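Local coordinates for protein predicted metal-dependent hydrolase of the TIM-barrel fold (Lactobacillus casei, PDB 2QPX) that is of unknown function but binds two zinc ions in a TIM barrel and probably acts as a hydrolase related to the amidohydrolases, at residues Leu14-His18 with Ser364-Tyr368; His94-Leu98 with Gln370-Leu374; Ile218-Asp222 with Lys256-Val260; Ala276-Asn281 with Leu307-Arg312; Leu288-Pro294 with Met325-Ala329. One frame throughout, in Å; residues are numbered along the deposited sequence. Where two conformers were deposited one is given.

Contact 1: residues Leu14-His18 with Ser364-Tyr368; sequences LLDHH and SAKLY. With ZN (zinc ion), chain B.
H17 and Y368 meet through the shortest direct contact here: H17 ND1 and Y368 OH lie 2.7 Å apart in a hydrogen bond whose donor could be either group. The hydroxyl sits at the edge of the imidazole, in its plane, while the two rings are turned 38° against each other and neither covers the other's face. With CG of H17 between the backbone N and the carbonyl carbon (chi1 87°), ND1 is brought to the phenol. A phenylalanine at Y368 would probably leave H17 ND1 without this partner and the imidazole less firmly set. Packing is also close at L15, whose CD1 rests 3.5 Å from A365 N, on the helix backbone. To one side of these direct contacts the join is looser: a water bridges L15 O and S364 OG, 2.7 Å from each. H18 turns away from the helix, its NE2 binding zinc at 2.1 Å, a site completed by H20, D318, the carboxylated lysine K167 and a water. The contact thus lays the end of helix 349-367 against strand 14-19; Q226 is hydrogen-bonded to both Y368 OH and H18 ND1, D285 holds H17 NE2, and strands 95-101 and 260-264 pack alongside.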
# COMPACT_ATOMS: atom_id res chain seq x y z
N LEU A 14 -12.66 -12.31 24.45
CA LEU A 14 -11.47 -12.35 23.56
C LEU A 14 -10.65 -13.57 23.84
O LEU A 14 -10.30 -13.83 24.99
CB LEU A 14 -10.59 -11.09 23.77
CG LEU A 14 -11.24 -9.74 23.47
CD1 LEU A 14 -10.37 -8.60 24.01
CD2 LEU A 14 -11.55 -9.57 21.95
N LEU A 15 -10.31 -14.30 22.77
CA LEU A 15 -9.32 -15.37 22.86
C LEU A 15 -8.09 -14.79 22.17
O LEU A 15 -8.10 -14.60 20.95
CB LEU A 15 -9.81 -16.64 22.18
CG LEU A 15 -9.07 -17.94 22.55
CD1 LEU A 15 -9.71 -19.18 21.85
CD2 LEU A 15 -7.51 -17.88 22.29
N ASP A 16 -7.07 -14.48 22.97
CA ASP A 16 -5.87 -13.83 22.43
C ASP A 16 -4.96 -14.95 21.92
O ASP A 16 -4.19 -15.55 22.68
CB ASP A 16 -5.15 -13.01 23.51
CG ASP A 16 -4.16 -12.00 22.95
OD1 ASP A 16 -3.74 -12.16 21.77
OD2 ASP A 16 -3.78 -11.09 23.74
N HIS A 17 -5.04 -15.19 20.61
CA HIS A 17 -4.42 -16.41 20.04
C HIS A 17 -2.91 -16.31 19.86
O HIS A 17 -2.27 -17.33 19.58
CB HIS A 17 -5.12 -16.86 18.74
CG HIS A 17 -4.57 -16.19 17.54
ND1 HIS A 17 -3.66 -16.81 16.71
CD2 HIS A 17 -4.71 -14.91 17.10
CE1 HIS A 17 -3.23 -15.92 15.83
NE2 HIS A 17 -3.86 -14.77 16.02
N HIS A 18 -2.35 -15.11 19.99
CA HIS A 18 -0.92 -14.93 19.91
C HIS A 18 -0.48 -13.77 20.78
O HIS A 18 -0.74 -12.60 20.45
CB HIS A 18 -0.46 -14.69 18.47
CG HIS A 18 1.01 -14.41 18.40
ND1 HIS A 18 1.96 -15.41 18.40
CD2 HIS A 18 1.68 -13.24 18.40
CE1 HIS A 18 3.17 -14.86 18.38
NE2 HIS A 18 3.03 -13.55 18.40
N SER A 364 -10.86 -18.67 16.66
CA SER A 364 -9.68 -19.18 17.34
C SER A 364 -10.01 -20.36 18.25
O SER A 364 -9.25 -21.30 18.36
CB SER A 364 -8.97 -18.07 18.12
OG SER A 364 -8.36 -17.16 17.23
N ALA A 365 -11.17 -20.33 18.89
CA ALA A 365 -11.55 -21.48 19.74
C ALA A 365 -11.61 -22.75 18.95
O ALA A 365 -11.14 -23.79 19.39
CB ALA A 365 -12.88 -21.22 20.50
N LYS A 366 -12.15 -22.66 17.74
CA LYS A 366 -12.23 -23.83 16.87
C LYS A 366 -10.84 -24.22 16.36
O LYS A 366 -10.46 -25.39 16.41
CB LYS A 366 -13.17 -23.56 15.70
CG LYS A 366 -13.22 -24.73 14.74
CD LYS A 366 -14.47 -24.79 13.93
CE LYS A 366 -14.48 -26.05 13.06
NZ LYS A 366 -15.72 -26.11 12.25
N LEU A 367 -10.09 -23.24 15.87
CA LEU A 367 -8.81 -23.49 15.25
C LEU A 367 -7.80 -24.14 16.21
O LEU A 367 -7.07 -25.06 15.85
CB LEU A 367 -8.34 -22.11 14.73
CG LEU A 367 -7.28 -21.93 13.73
CD1 LEU A 367 -7.53 -22.86 12.57
CD2 LEU A 367 -7.27 -20.40 13.39
N TYR A 368 -7.80 -23.69 17.47
CA TYR A 368 -6.86 -24.14 18.45
C TYR A 368 -7.46 -25.16 19.41
O TYR A 368 -6.80 -25.59 20.36
CB TYR A 368 -6.25 -22.98 19.24
CG TYR A 368 -5.39 -22.02 18.42
CD1 TYR A 368 -5.93 -20.91 17.80
CD2 TYR A 368 -4.04 -22.23 18.29
CE1 TYR A 368 -5.15 -20.02 17.08
CE2 TYR A 368 -3.24 -21.35 17.56
CZ TYR A 368 -3.80 -20.26 16.95
OH TYR A 368 -3.03 -19.35 16.26
ZN ZN B . 4.63 -12.21 18.68
O HOH W 1 -8.84 -14.69 18.33
O HOH W 2 5.65 -10.72 17.67

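Contact 2: residues His94-Leu98 with Gln370-Leu374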
# COMPACT_ATOMS: atom_id res chain seq x y z
N HIS A 94 -12.66 -8.38 28.84
CA HIS A 94 -13.26 -9.71 28.75
C HIS A 94 -12.30 -10.71 28.03
O HIS A 94 -12.75 -11.57 27.30
CB HIS A 94 -14.66 -9.66 28.09
CG HIS A 94 -15.69 -8.94 28.91
ND1 HIS A 94 -16.70 -9.61 29.53
CD2 HIS A 94 -15.84 -7.64 29.21
CE1 HIS A 94 -17.45 -8.75 30.20
NE2 HIS A 94 -16.94 -7.54 30.04
N PHE A 95 -11.00 -10.58 28.27
CA PHE A 95 -10.09 -11.66 27.85
C PHE A 95 -10.49 -12.95 28.55
O PHE A 95 -10.74 -12.97 29.75
CB PHE A 95 -8.65 -11.34 28.22
CG PHE A 95 -7.95 -10.33 27.33
CD1 PHE A 95 -8.11 -8.96 27.52
CD2 PHE A 95 -7.07 -10.73 26.33
CE1 PHE A 95 -7.41 -8.03 26.80
CE2 PHE A 95 -6.36 -9.79 25.60
CZ PHE A 95 -6.54 -8.46 25.80
N LYS A 96 -10.54 -14.04 27.79
CA LYS A 96 -10.86 -15.35 28.37
C LYS A 96 -9.77 -16.40 28.25
O LYS A 96 -9.81 -17.41 28.93
CB LYS A 96 -12.18 -15.90 27.81
CG LYS A 96 -13.40 -15.05 28.18
CD LYS A 96 -13.65 -14.96 29.67
CE LYS A 96 -14.88 -14.08 29.92
NZ LYS A 96 -15.18 -14.04 31.37
N GLU A 97 -8.77 -16.19 27.38
CA GLU A 97 -7.64 -17.13 27.27
C GLU A 97 -6.49 -16.42 26.57
O GLU A 97 -6.75 -15.60 25.70
CB GLU A 97 -8.04 -18.39 26.51
CG GLU A 97 -7.00 -19.51 26.61
CD GLU A 97 -7.35 -20.75 25.87
OE1 GLU A 97 -8.07 -20.65 24.86
OE2 GLU A 97 -6.89 -21.83 26.32
N LEU A 98 -5.26 -16.76 26.96
CA LEU A 98 -4.05 -16.33 26.29
C LEU A 98 -3.31 -17.53 25.75
O LEU A 98 -3.07 -18.49 26.47
CB LEU A 98 -3.13 -15.61 27.26
CG LEU A 98 -3.73 -14.42 28.05
CD1 LEU A 98 -2.60 -13.80 28.92
CD2 LEU A 98 -4.51 -13.41 27.21
N GLN A 370 -9.92 -24.92 21.62
CA GLN A 370 -10.07 -24.35 22.95
C GLN A 370 -11.54 -24.03 23.27
O GLN A 370 -11.82 -23.15 24.07
CB GLN A 370 -9.22 -23.08 23.11
CG GLN A 370 -7.73 -23.34 22.79
CD GLN A 370 -7.12 -24.30 23.78
OE1 GLN A 370 -7.14 -24.06 25.00
NE2 GLN A 370 -6.55 -25.41 23.27
N GLU A 371 -12.45 -24.77 22.66
CA GLU A 371 -13.89 -24.53 22.87
C GLU A 371 -14.28 -24.54 24.34
O GLU A 371 -15.05 -23.68 24.80
CB GLU A 371 -14.73 -25.55 22.11
CG GLU A 371 -14.59 -25.47 20.60
CD GLU A 371 -13.55 -26.43 20.00
OE1 GLU A 371 -12.63 -26.91 20.70
OE2 GLU A 371 -13.70 -26.73 18.79
N ARG A 372 -13.74 -25.48 25.08
CA ARG A 372 -14.09 -25.58 26.50
C ARG A 372 -13.80 -24.32 27.33
O ARG A 372 -14.59 -23.93 28.21
CB ARG A 372 -13.36 -26.78 27.08
CG ARG A 372 -13.56 -27.03 28.54
CD ARG A 372 -12.82 -28.32 28.89
NE ARG A 372 -13.50 -29.47 28.32
CZ ARG A 372 -12.97 -30.69 28.21
N GLU A 373 -12.68 -23.66 27.05
CA GLU A 373 -12.27 -22.48 27.77
C GLU A 373 -13.13 -21.28 27.46
O GLU A 373 -13.20 -20.32 28.25
CB GLU A 373 -10.79 -22.18 27.41
CG GLU A 373 -9.75 -23.09 28.08
CD GLU A 373 -9.59 -24.49 27.51
OE1 GLU A 373 -10.08 -24.81 26.38
OE2 GLU A 373 -8.94 -25.31 28.20
N LEU A 374 -13.77 -21.28 26.29
CA LEU A 374 -14.59 -20.15 25.86
C LEU A 374 -16.08 -20.31 26.20
O LEU A 374 -16.91 -19.48 25.85
CB LEU A 374 -14.35 -19.85 24.36
CG LEU A 374 -13.28 -18.78 24.17
CD1 LEU A 374 -13.79 -17.39 24.64
CD2 LEU A 374 -11.98 -19.13 24.88
O HOH W 3 -11.88 -18.59 30.31
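K96 and L374 bring the two backbones within 6.6 Å, CA to CA, and E97 CA lies 7.1 Å from E373 CA, so the register runs in opposite directions. The partners are nevertheless unlike: 95-98 is strand, whereas 371-373 has helical backbone angles without the regular bonds. A water lies between the main chains, 2.8 Å from K96 O and 3.0 Å from E373 O, placed to bond to either. This is the C-terminal tail of a TIM-barrel chain, folded back after helix 349-367 onto the beginning of strand 95-101; just before that strand, H94 has positive phi and closes the preceding helix in a Schellman motif.

E97 carries most of the side-chain contact. Its CG is anti to the backbone N (chi1 -168°) and the chain stays extended, which brings the carboxylate up against both Q370 and E373. E97 OE2 lies only 2.6 Å from Q370 OE1, a spacing that suggests the acid is protonated, and the carboxylate and amide planes stand 36° apart. E97 OE1 rests 3.2 Å from Q370 CB, while E97 OE2 is 3.6 Å from E373 CG. The nearby E373 carboxylate, with its plane 12° from that of E97, would probably favour a proton on E97. K125 probably offsets part of this, bonding through NZ to Q370 OE1 and forming a salt bridge with E373 OE2; Q370 NE2 donates to Y368 O. Beside the polar cluster, L374 CD1 packs on K96 CB at 3.9 Å.

Contact 3: residues Ile218-Asp222 with Lys256-Val260; sequences IIAQD and KGLKV
I219 and L258 form the centre of the apolar contact, their CA atoms 5.3 Å apart. I219 CG1 lies 3.7 Å from L258 CB, and its other branch, CG2, rests 3.6 Å from K256 O. The end of the side chain, I219 CD1, reaches K256 CB at 3.9 Å, so this one isoleucine spans K256 to L258. One residue back, I218 CG2 meets L258 CD1 at 3.7 Å; the leucine CG is anti to its amide nitrogen (chi1 -175°), which swings CD1 toward the helix.

The charged interaction lies at the other end. K259 NZ donates to D222 OD1 at 2.8 Å, on the syn lone pair, in a salt bridge; K259 was modelled in two conformers, so this describes one of them. A water adds a second link, donating to D222 OD1 at 2.9 Å and to G257 O at 2.8 Å, so that the carboxylate oxygen accepts from both lysine and water.

Two backbone turns give the segments their shape. D222, with positive phi, ends helix 204-221 in a Schellman motif. G257 is the C-prime residue of another, with L258 N bonded to F253 O and G257 N to T254 O; a side chain at these backbone angles would run into the carbonyl oxygen of K256.

Both segments lead into adjacent parallel strands of the barrel, 225-229 and 260-264. K259 shares backbone bonds with L225, V260 with N281 and Y283, while L258 also packs on Y249 and F253 of helix 247-253.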
# COMPACT_ATOMS: atom_id res chain seq x y z
N ILE A 218 2.91 -31.23 11.65
CA ILE A 218 1.97 -30.30 12.25
C ILE A 218 0.54 -30.68 11.81
O ILE A 218 -0.37 -30.73 12.67
CB ILE A 218 2.31 -28.82 11.87
CG1 ILE A 218 3.68 -28.47 12.50
CG2 ILE A 218 1.14 -27.87 12.26
CD1 ILE A 218 4.25 -27.05 12.10
N ILE A 219 0.35 -30.95 10.53
CA ILE A 219 -0.94 -31.43 10.00
C ILE A 219 -1.39 -32.67 10.78
O ILE A 219 -2.57 -32.77 11.17
CB ILE A 219 -0.87 -31.73 8.47
CG1 ILE A 219 -0.67 -30.44 7.64
CG2 ILE A 219 -2.16 -32.47 7.99
CD1 ILE A 219 -0.26 -30.68 6.17
N ALA A 220 -0.48 -33.61 11.04
CA ALA A 220 -0.86 -34.85 11.73
C ALA A 220 -1.37 -34.57 13.14
O ALA A 220 -2.22 -35.32 13.63
CB ALA A 220 0.31 -35.83 11.78
N GLN A 221 -0.89 -33.50 13.79
CA GLN A 221 -1.36 -33.11 15.12
C GLN A 221 -2.58 -32.17 15.08
O GLN A 221 -3.19 -31.89 16.12
CB GLN A 221 -0.22 -32.45 15.91
CG GLN A 221 0.90 -33.40 16.24
CD GLN A 221 2.10 -32.72 16.81
OE1 GLN A 221 2.14 -32.43 18.02
NE2 GLN A 221 3.10 -32.42 15.96
N ASP A 222 -2.92 -31.69 13.90
CA ASP A 222 -4.04 -30.81 13.65
C ASP A 222 -4.01 -29.57 14.53
O ASP A 222 -5.04 -29.17 15.08
CB ASP A 222 -5.39 -31.54 13.81
CG ASP A 222 -6.55 -30.74 13.25
OD1 ASP A 222 -6.36 -29.95 12.26
OD2 ASP A 222 -7.66 -30.85 13.82
N LYS A 256 -3.58 -29.62 1.83
CA LYS A 256 -3.31 -30.82 2.61
C LYS A 256 -3.80 -30.72 4.05
O LYS A 256 -3.66 -31.65 4.81
CB LYS A 256 -1.82 -31.13 2.62
CG LYS A 256 -1.30 -31.45 1.23
CD LYS A 256 0.10 -32.03 1.28
CE LYS A 256 0.46 -32.76 -0.00
NZ LYS A 256 1.95 -32.88 -0.08
N GLY A 257 -4.31 -29.55 4.44
CA GLY A 257 -4.89 -29.41 5.74
C GLY A 257 -4.11 -28.57 6.72
O GLY A 257 -4.53 -28.44 7.86
N LEU A 258 -2.97 -28.00 6.32
CA LEU A 258 -2.20 -27.15 7.23
C LEU A 258 -2.94 -25.85 7.48
O LEU A 258 -3.31 -25.16 6.54
CB LEU A 258 -0.80 -26.84 6.67
CG LEU A 258 0.15 -26.05 7.58
CD1 LEU A 258 0.59 -26.93 8.73
CD2 LEU A 258 1.36 -25.52 6.75
N LYS A 259 -3.16 -25.56 8.76
CA LYS A 259 -3.82 -24.33 9.16
C LYS A 259 -2.75 -23.27 9.46
O LYS A 259 -1.99 -23.40 10.40
CB LYS A 259 -4.75 -24.62 10.35
CG LYS A 259 -5.94 -25.49 9.93
CD LYS A 259 -6.35 -26.48 10.99
CE LYS A 259 -7.60 -27.21 10.53
NZ LYS A 259 -8.21 -28.01 11.58
N VAL A 260 -2.68 -22.28 8.58
CA VAL A 260 -1.62 -21.26 8.64
C VAL A 260 -2.25 -19.96 9.13
O VAL A 260 -3.33 -19.55 8.66
CB VAL A 260 -1.00 -21.04 7.25
CG1 VAL A 260 0.01 -19.87 7.24
CG2 VAL A 260 -0.35 -22.35 6.75
O HOH W 4 -4.22 -29.46 10.42

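Contact 4: residues Ala276-Asn281 with Leu307-Arg312; sequences ASVFPN and LAPYTR
F279 O is gripped by both terminal nitrogens of R312, NH1 at 2.9 Å and NH2 at 3.2 Å. The first bond is the straighter, with an N-H...O angle of 155° against 136°, and NH1 approaches nearly along the C=O axis. The oxygen lies at the guanidinium edge, close to its plane; the pair of bonds to F279 O, with the further bond from NH1 to L282 O, probably limits turning of the group. N281 N sits over one face, offset toward the rim. R312 bends at chi2 (-65°) to bring the group there, and NH2 forms a salt bridge with D49 of the second subunit. A leucine in place of R312 would probably leave F279 O without these two donors and D49 of that subunit without its charged mate.

Apolar packing follows the arginine's stem. A276 CB touches R312 CB at 3.9 Å, and P309 CD lies 4.2 Å from A276 CB, with A308 CB a little further off. S277 CB sits 3.4 Å from L307 O, a carbonyl that accepts from R53 of the second subunit; Y45 of that subunit bonds to A276 O.

The arrangement joins the end of helix 269-278 and its turn into strand 282-285 to the loop entering strand 313-314, a link at the N-terminal ends of neighbouring parallel strands of the TIM barrel that is part of the interface with the second subunit.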
# COMPACT_ATOMS: atom_id res chain seq x y z
N ALA A 276 -6.43 -14.89 2.31
CA ALA A 276 -7.46 -15.58 3.06
C ALA A 276 -8.68 -15.87 2.17
O ALA A 276 -9.36 -16.85 2.38
CB ALA A 276 -7.86 -14.77 4.29
N SER A 277 -8.93 -15.02 1.19
CA SER A 277 -10.05 -15.16 0.28
C SER A 277 -9.86 -16.22 -0.79
O SER A 277 -10.85 -16.62 -1.41
CB SER A 277 -10.40 -13.81 -0.38
OG SER A 277 -9.58 -13.48 -1.51
N VAL A 278 -8.63 -16.67 -1.02
CA VAL A 278 -8.35 -17.65 -2.10
C VAL A 278 -7.66 -18.93 -1.65
O VAL A 278 -7.58 -19.87 -2.42
CB VAL A 278 -7.63 -17.00 -3.31
CG1 VAL A 278 -8.48 -15.89 -3.98
CG2 VAL A 278 -6.25 -16.43 -2.89
N PHE A 279 -7.14 -19.00 -0.42
CA PHE A 279 -6.59 -20.24 0.12
C PHE A 279 -7.44 -20.81 1.23
O PHE A 279 -7.88 -20.06 2.09
CB PHE A 279 -5.14 -20.03 0.66
CG PHE A 279 -4.11 -19.90 -0.43
CD1 PHE A 279 -3.57 -21.03 -1.01
CD2 PHE A 279 -3.74 -18.66 -0.91
CE1 PHE A 279 -2.66 -20.93 -2.06
CE2 PHE A 279 -2.82 -18.55 -1.94
CZ PHE A 279 -2.28 -19.68 -2.51
N PRO A 280 -7.58 -22.12 1.28
CA PRO A 280 -8.23 -22.75 2.43
C PRO A 280 -7.32 -22.63 3.63
O PRO A 280 -6.12 -22.48 3.46
CB PRO A 280 -8.36 -24.21 2.02
CG PRO A 280 -7.28 -24.42 1.04
CD PRO A 280 -7.07 -23.12 0.31
N ASN A 281 -7.90 -22.66 4.81
CA ASN A 281 -7.15 -22.88 6.06
C ASN A 281 -6.15 -21.75 6.34
O ASN A 281 -5.12 -21.97 6.98
CB ASN A 281 -6.43 -24.24 6.01
CG ASN A 281 -7.37 -25.39 5.91
OD1 ASN A 281 -8.37 -25.44 6.62
ND2 ASN A 281 -7.05 -26.34 5.04
N LEU A 307 -11.50 -7.85 1.16
CA LEU A 307 -11.72 -9.10 0.45
C LEU A 307 -11.81 -10.33 1.33
O LEU A 307 -12.29 -11.33 0.90
CB LEU A 307 -10.60 -9.37 -0.57
CG LEU A 307 -10.42 -8.39 -1.72
CD1 LEU A 307 -9.25 -8.82 -2.61
CD2 LEU A 307 -11.70 -8.22 -2.52
N ALA A 308 -11.31 -10.28 2.55
CA ALA A 308 -11.27 -11.49 3.37
C ALA A 308 -12.66 -11.93 3.79
O ALA A 308 -13.53 -11.10 4.07
CB ALA A 308 -10.46 -11.21 4.68
N PRO A 309 -12.82 -13.23 4.05
CA PRO A 309 -13.99 -13.64 4.81
C PRO A 309 -13.84 -13.18 6.27
O PRO A 309 -12.76 -13.27 6.84
CB PRO A 309 -13.93 -15.17 4.75
CG PRO A 309 -12.97 -15.49 3.64
CD PRO A 309 -11.98 -14.38 3.70
N TYR A 310 -14.95 -12.79 6.87
CA TYR A 310 -14.92 -12.34 8.25
C TYR A 310 -14.57 -13.50 9.20
O TYR A 310 -14.11 -13.26 10.31
CB TYR A 310 -16.27 -11.69 8.65
CG TYR A 310 -16.45 -10.32 8.04
CD1 TYR A 310 -15.80 -9.20 8.56
CD2 TYR A 310 -17.32 -10.11 6.96
CE1 TYR A 310 -15.95 -7.93 7.98
CE2 TYR A 310 -17.47 -8.86 6.39
CZ TYR A 310 -16.82 -7.76 6.90
OH TYR A 310 -16.99 -6.52 6.35
N THR A 311 -14.75 -14.74 8.72
CA THR A 311 -14.42 -15.93 9.46
C THR A 311 -12.94 -16.36 9.36
O THR A 311 -12.57 -17.41 9.87
CB THR A 311 -15.30 -17.08 9.02
OG1 THR A 311 -15.22 -17.21 7.59
CG2 THR A 311 -16.77 -16.83 9.50
N ARG A 312 -12.10 -15.50 8.77
CA ARG A 312 -10.66 -15.77 8.67
C ARG A 312 -9.77 -14.80 9.43
O ARG A 312 -8.57 -15.06 9.57
CB ARG A 312 -10.23 -15.80 7.22
CG ARG A 312 -10.83 -16.99 6.40
CD ARG A 312 -10.37 -18.36 6.87
NE ARG A 312 -10.75 -19.34 5.86
CZ ARG A 312 -10.10 -19.52 4.72
NH1 ARG A 312 -8.92 -18.93 4.51
NH2 ARG A 312 -10.61 -20.31 3.80

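Contact 5: residues Leu288-Pro294 with Met325-Ala329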
# COMPACT_ATOMS: atom_id res chain seq x y z
N LEU A 288 -0.07 -6.27 17.05
CA LEU A 288 1.12 -5.40 17.01
C LEU A 288 0.88 -4.03 16.37
O LEU A 288 1.24 -3.00 16.94
CB LEU A 288 2.34 -6.14 16.39
CG LEU A 288 3.70 -5.56 16.84
CD1 LEU A 288 3.92 -5.68 18.39
CD2 LEU A 288 4.87 -6.22 16.06
N LEU A 289 0.28 -4.00 15.19
CA LEU A 289 -0.30 -2.78 14.68
C LEU A 289 -1.40 -2.26 15.64
O LEU A 289 -1.40 -1.07 15.97
CB LEU A 289 -0.84 -2.98 13.25
CG LEU A 289 -1.47 -1.75 12.56
CD1 LEU A 289 -2.89 -1.40 13.06
CD2 LEU A 289 -0.60 -0.48 12.58
N ASP A 290 -2.27 -3.17 16.14
CA ASP A 290 -3.46 -2.72 16.77
C ASP A 290 -3.15 -1.93 18.05
O ASP A 290 -3.86 -0.97 18.33
CB ASP A 290 -4.53 -3.84 16.92
CG ASP A 290 -4.10 -5.11 17.66
OD1 ASP A 290 -2.98 -5.18 18.24
OD2 ASP A 290 -5.00 -6.08 17.66
N ASN A 291 -2.08 -2.32 18.77
CA ASN A 291 -1.61 -1.63 20.01
C ASN A 291 -0.46 -0.65 19.77
O ASN A 291 -0.44 0.42 20.36
CB ASN A 291 -1.23 -2.58 21.15
CG ASN A 291 -0.53 -3.87 20.71
OD1 ASN A 291 -0.02 -3.98 19.60
ND2 ASN A 291 -0.49 -4.88 21.62
N LEU A 292 0.51 -1.00 18.94
CA LEU A 292 1.69 -0.11 18.78
C LEU A 292 1.51 0.94 17.71
O LEU A 292 2.30 1.89 17.60
CB LEU A 292 2.99 -0.92 18.57
CG LEU A 292 3.32 -1.98 19.64
CD1 LEU A 292 4.80 -2.37 19.55
CD2 LEU A 292 2.98 -1.50 21.04
N GLY A 293 0.44 0.80 16.94
CA GLY A 293 0.03 1.83 15.94
C GLY A 293 -1.43 2.15 16.16
O GLY A 293 -2.29 2.02 15.23
N PRO A 294 -1.75 2.60 17.37
CA PRO A 294 -3.15 2.63 17.78
C PRO A 294 -4.05 3.55 16.95
O PRO A 294 -5.24 3.22 16.75
CB PRO A 294 -3.06 3.06 19.26
CG PRO A 294 -1.80 3.81 19.35
CD PRO A 294 -0.87 3.09 18.45
N MSE A 325 -0.31 -3.25 27.47
CA MSE A 325 -0.15 -3.53 26.06
C MSE A 325 -1.28 -4.45 25.60
O MSE A 325 -1.77 -4.32 24.48
CB MSE A 325 1.22 -4.12 25.76
CG MSE A 325 1.52 -4.36 24.27
SE MSE A 325 3.36 -4.79 23.96
CE MSE A 325 3.26 -5.03 22.01
N TYR A 326 -1.66 -5.42 26.46
CA TYR A 326 -2.81 -6.23 26.16
C TYR A 326 -4.10 -5.38 26.08
O TYR A 326 -4.92 -5.52 25.13
CB TYR A 326 -3.01 -7.28 27.26
CG TYR A 326 -2.08 -8.50 27.15
CD1 TYR A 326 -0.82 -8.53 27.73
CD2 TYR A 326 -2.49 -9.63 26.43
CE1 TYR A 326 -0.01 -9.64 27.61
CE2 TYR A 326 -1.69 -10.76 26.33
CZ TYR A 326 -0.47 -10.76 26.93
OH TYR A 326 0.28 -11.90 26.81
N GLY A 327 -4.30 -4.54 27.09
CA GLY A 327 -5.49 -3.69 27.13
C GLY A 327 -5.62 -2.77 25.94
O GLY A 327 -6.74 -2.59 25.42
N LEU A 328 -4.52 -2.13 25.55
CA LEU A 328 -4.59 -1.19 24.42
C LEU A 328 -4.98 -1.88 23.12
O LEU A 328 -5.80 -1.39 22.35
CB LEU A 328 -3.31 -0.38 24.25
CG LEU A 328 -3.35 0.75 23.21
CD1 LEU A 328 -4.44 1.72 23.54
CD2 LEU A 328 -1.99 1.46 23.15
N ALA A 329 -4.45 -3.09 22.91
CA ALA A 329 -4.80 -3.88 21.74
C ALA A 329 -6.28 -4.16 21.75
O ALA A 329 -6.96 -4.01 20.73
CB ALA A 329 -3.99 -5.24 21.71
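M325, present as selenomethionine, pushes its tip into a hollow between two leucines one helical turn apart: CE lies 3.7 Å from both L288 CD1 and L292 CD2. Its side chain is fully extended, with CG anti to the backbone N (chi1 -176°), which carries the methyl to the leucines, whose side chains that of M325 meets at a slant. On the way, M325 CG passes 3.4 Å from N291 ND2, so the amide lies against the stem of the same side chain.

N291 also makes the hydrogen bond of the contact. Its ND2 donates to M325 O at 3.2 Å with an angle of 175°; the carbonyl lies in the amide plane, but the donor stands 46° above the plane of the carbonyl. S317 O takes the second bond from ND2, and the two acceptors should fix the turn of the amide. The small A329 allows a close approach: its CA is 4.3 Å from N291 CA, and its CB sits 3.5 Å from N291 ND2. Further along, L328 CD2 forms a bump that rests 3.4 Å from N291 O, beside the ring of P294.

Short helix 289-292 is thereby seated on helix 323-342. F59 of helix 54-66 packs on L292, M325 and L328, L328 also meets F346 of the third subunit, and L288 lies against D318 at the zinc site, while Y326 faces strands 14-19 and 95-101.

From the N terminus, strand 14-19 opens contact 1 and strand 95-101 opens contact 2. Neither closes until the chain's end, at 364-368 and then 370-374, so the two cross; strands 14-19 and 95-101 are neighbours in one sheet, bridged by L14 O to K96 N. Everything else falls within both long loops. Contact 3 closes first, between helix 204-221 and the approach to strand 260-264. Contacts 4 and 5 follow it and cross each other, since 288-294 departs before 307-312 returns. Contact 3 touches contact 4 through V260 N and N281 O; contact 5 meets contacts 1 and 2 through Y326, tying helix 323-342 to the first strands.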